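Long-range contact in regulator of G-protein signalling 3 isoform 1 (Homo sapiens, PDB 2F5Y), which is a regulator of G-protein signalling whose PDZ domain, the part crystallised, probably binds the C-terminal tails of partner proteins: residues 5-10 / 77-82. Residues are numbered along the deposited sequence; the frame is centred on the assembly and turned at random.
Sequences RQITIP and LLVWRM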
ATOM      1  N   ARG A   5      -2.800  10.959  -0.154  1.00 40.62           N
ATOM      2  CA  ARG A   5      -1.674  10.896  -1.059  1.00 41.51           C
ATOM      3  C   ARG A   5      -1.855   9.717  -2.002  1.00 41.63           C
ATOM      4  O   ARG A   5      -2.312   8.642  -1.609  1.00 42.20           O
ATOM      5  CB  ARG A   5      -0.356  10.743  -0.284  1.00 48.92           C
ATOM      6  CG  ARG A   5      -0.002  11.927   0.636  1.00 49.60           C
ATOM      7  CD  ARG A   5       0.373  13.201  -0.118  1.00 65.67           C
ATOM      8  NE  ARG A   5       1.726  13.179  -0.679  1.00 75.64           N
ATOM      9  CZ  ARG A   5       2.041  12.917  -1.952  1.00 95.62           C
ATOM     10  NH1 ARG A   5       3.319  12.939  -2.319  1.00 94.41           N
ATOM     11  NH2 ARG A   5       1.108  12.629  -2.867  1.00100.21           N
ATOM     12  N   GLN A   6      -1.500   9.933  -3.258  1.00 36.40           N
ATOM     13  CA  GLN A   6      -1.444   8.863  -4.223  1.00 36.44           C
ATOM     14  C   GLN A   6       0.025   8.448  -4.366  1.00 38.97           C
ATOM     15  O   GLN A   6       0.862   9.270  -4.718  1.00 41.69           O
ATOM     16  CB  GLN A   6      -1.991   9.357  -5.555  1.00 36.49           C
ATOM     17  CG  GLN A   6      -1.877   8.348  -6.678  1.00 38.57           C
ATOM     18  CD  GLN A   6      -2.305   8.931  -7.989  1.00 45.34           C
ATOM     19  OE1 GLN A   6      -1.536   9.642  -8.639  1.00 51.75           O
ATOM     20  NE2 GLN A   6      -3.543   8.655  -8.384  1.00 36.16           N
ATOM     21  N   ILE A   7       0.318   7.178  -4.112  1.00 41.75           N
ATOM     22  CA  ILE A   7       1.683   6.657  -4.082  1.00 43.24           C
ATOM     23  C   ILE A   7       1.813   5.580  -5.162  1.00 46.71           C
ATOM     24  O   ILE A   7       1.057   4.596  -5.147  1.00 41.24           O
ATOM     25  CB  ILE A   7       1.992   6.006  -2.712  1.00 46.74           C
ATOM     26  CG1 ILE A   7       1.719   6.977  -1.555  1.00 39.65           C
ATOM     27  CG2 ILE A   7       3.449   5.483  -2.657  1.00 50.05           C
ATOM     28  CD1 ILE A   7       2.594   8.210  -1.539  1.00 38.51           C
ATOM     29  N   THR A   8       2.769   5.761  -6.080  1.00 46.37           N
ATOM     30  CA  THR A   8       2.971   4.847  -7.224  1.00 48.48           C
ATOM     31  C   THR A   8       4.247   4.032  -6.992  1.00 47.36           C
ATOM     32  O   THR A   8       5.342   4.576  -6.949  1.00 52.56           O
ATOM     33  CB  THR A   8       3.089   5.614  -8.590  1.00 46.94           C
ATOM     34  OG1 THR A   8       1.876   6.335  -8.860  1.00 53.53           O
ATOM     35  CG2 THR A   8       3.341   4.653  -9.740  1.00 49.40           C
ATOM     36  N   ILE A   9       4.097   2.723  -6.845  1.00 47.30           N
ATOM     37  CA  ILE A   9       5.213   1.872  -6.488  1.00 46.44           C
ATOM     38  C   ILE A   9       5.411   0.844  -7.565  1.00 47.31           C
ATOM     39  O   ILE A   9       4.602  -0.067  -7.685  1.00 48.15           O
ATOM     40  CB  ILE A   9       4.968   1.117  -5.192  1.00 46.06           C
ATOM     41  CG1 ILE A   9       4.441   2.061  -4.112  1.00 46.03           C
ATOM     42  CG2 ILE A   9       6.265   0.400  -4.762  1.00 42.62           C
ATOM     43  CD1 ILE A   9       3.796   1.338  -2.939  1.00 48.02           C
ATOM     44  N   PRO A  10       6.480   0.986  -8.359  1.00 48.07           N
ATOM     45  CA  PRO A  10       6.853  -0.088  -9.286  1.00 46.52           C
ATOM     46  C   PRO A  10       7.365  -1.306  -8.523  1.00 48.21           C
ATOM     47  O   PRO A  10       7.922  -1.173  -7.436  1.00 55.25           O
ATOM     48  CB  PRO A  10       7.956   0.534 -10.156  1.00 41.83           C
ATOM     49  CG  PRO A  10       7.913   2.020  -9.865  1.00 47.48           C
ATOM     50  CD  PRO A  10       7.373   2.148  -8.463  1.00 48.28           C
ATOM     51  N   LEU A  77      -1.412   3.257  -5.022  1.00 50.12           N
ATOM     52  CA  LEU A  77      -2.246   3.242  -3.830  1.00 48.60           C
ATOM     53  C   LEU A  77      -2.665   4.650  -3.522  1.00 49.75           C
ATOM     54  O   LEU A  77      -1.844   5.556  -3.559  1.00 54.50           O
ATOM     55  CB  LEU A  77      -1.473   2.738  -2.624  1.00 47.89           C
ATOM     56  CG  LEU A  77      -0.889   1.341  -2.640  1.00 56.10           C
ATOM     57  CD1 LEU A  77      -0.116   1.144  -1.308  1.00 49.66           C
ATOM     58  CD2 LEU A  77      -2.002   0.296  -2.822  1.00 48.96           C
ATOM     59  N   LEU A  78      -3.944   4.837  -3.226  1.00 48.48           N
ATOM     60  CA  LEU A  78      -4.384   6.067  -2.629  1.00 46.69           C
ATOM     61  C   LEU A  78      -4.471   5.829  -1.120  1.00 47.64           C
ATOM     62  O   LEU A  78      -5.182   4.941  -0.663  1.00 45.40           O
ATOM     63  CB  LEU A  78      -5.726   6.500  -3.191  1.00 49.57           C
ATOM     64  CG  LEU A  78      -6.120   7.883  -2.690  1.00 53.47           C
ATOM     65  CD1 LEU A  78      -5.342   8.942  -3.453  1.00 41.69           C
ATOM     66  CD2 LEU A  78      -7.601   8.064  -2.827  1.00 52.97           C
ATOM     67  N   VAL A  79      -3.735   6.624  -0.354  1.00 48.01           N
ATOM     68  CA  VAL A  79      -3.731   6.498   1.091  1.00 46.07           C
ATOM     69  C   VAL A  79      -4.203   7.757   1.790  1.00 46.62           C
ATOM     70  O   VAL A  79      -4.165   8.853   1.247  1.00 43.73           O
ATOM     71  CB  VAL A  79      -2.345   6.118   1.634  1.00 44.42           C
ATOM     72  CG1 VAL A  79      -1.897   4.806   0.995  1.00 41.23           C
ATOM     73  CG2 VAL A  79      -1.345   7.225   1.390  1.00 41.99           C
ATOM     74  N   TRP A  80      -4.641   7.545   3.022  1.00 49.33           N
ATOM     75  CA  TRP A  80      -5.080   8.577   3.930  1.00 48.96           C
ATOM     76  C   TRP A  80      -4.062   8.591   5.059  1.00 46.14           C
ATOM     77  O   TRP A  80      -3.816   7.546   5.678  1.00 46.42           O
ATOM     78  CB  TRP A  80      -6.464   8.172   4.445  1.00 50.78           C
ATOM     79  CG  TRP A  80      -7.313   9.252   4.999  1.00 54.69           C
ATOM     80  CD1 TRP A  80      -7.566  10.478   4.446  1.00 53.94           C
ATOM     81  CD2 TRP A  80      -8.073   9.189   6.212  1.00 55.99           C
ATOM     82  NE1 TRP A  80      -8.424  11.189   5.256  1.00 53.63           N
ATOM     83  CE2 TRP A  80      -8.755  10.420   6.343  1.00 56.87           C
ATOM     84  CE3 TRP A  80      -8.237   8.212   7.207  1.00 55.09           C
ATOM     85  CZ2 TRP A  80      -9.599  10.698   7.428  1.00 61.50           C
ATOM     86  CZ3 TRP A  80      -9.072   8.483   8.283  1.00 53.93           C
ATOM     87  CH2 TRP A  80      -9.738   9.721   8.390  1.00 60.62           C
ATOM     88  N   ARG A  81      -3.449   9.743   5.316  1.00 43.72           N
ATOM     89  CA  ARG A  81      -2.453   9.850   6.398  1.00 46.13           C
ATOM     90  C   ARG A  81      -2.578  11.116   7.226  1.00 48.05           C
ATOM     91  O   ARG A  81      -3.089  12.131   6.764  1.00 50.45           O
ATOM     92  CB  ARG A  81      -1.013   9.749   5.852  1.00 44.76           C
ATOM     93  CG  ARG A  81      -0.471  10.993   5.165  1.00 44.70           C
ATOM     94  CD  ARG A  81       1.031  10.907   4.769  1.00 44.75           C
ATOM     95  NE  ARG A  81       1.356   9.744   3.931  1.00 54.30           N
ATOM     96  CZ  ARG A  81       2.325   9.688   3.007  1.00 43.10           C
ATOM     97  NH1 ARG A  81       3.100  10.731   2.721  1.00 42.30           N
ATOM     98  NH2 ARG A  81       2.510   8.559   2.344  1.00 44.92           N
ATOM     99  N   MET A  82      -2.072  11.043   8.450  1.00 50.23           N
ATOM    100  CA  MET A  82      -1.953  12.203   9.311  1.00 50.38           C
ATOM    101  C   MET A  82      -0.695  12.984   8.945  1.00 52.07           C
ATOM    102  O   MET A  82       0.403  12.452   9.034  1.00 52.04           O
ATOM    103  CB  MET A  82      -1.865  11.750  10.761  1.00 52.07           C
ATOM    104  CG  MET A  82      -1.710  12.884  11.765  1.00 60.12           C
ATOM    105  SD  MET A  82      -3.152  13.959  11.736  1.00 80.10           S
TER
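R5 and I7 pair with V79 and L77 in an antiparallel ladder that joins the first and last strands of the PDZ domain, bringing the two chain ends side by side at the margin of its sheet. Both are hydrogen-bonded pairs: V79 N donates to R5 O (2.8 Å) nearly in line with the carbonyl, and I7 N reaches L77 O in the same way, each bond matched by a return bond. Between them lies the non-hydrogen-bonded pair Q6 and L78, where L78 CD1 leans back over R5 O at 3.6 Å. On the inner face, I7 CG1 meets V79 CG2 at 4.3 Å, and I7 also packs on A40 of helix 36-40. R5 CG lies over one face of the R81 guanidinium, offset toward its rim, while R81 NH2 comes within 3.9 Å of I7 CD1. R5 NE lies 4.4 Å from R81 NH1, like charges with no bond between them; R81 NH2 instead forms a salt bridge to D46. A leucine in place of R81 would probably leave the D46 carboxylate without this mate and R5 CG without its flat support. Backbone bonds thus set the register, while D46 and G41 O, both bound by R81 NH2, probably offset the nearby R5 charge.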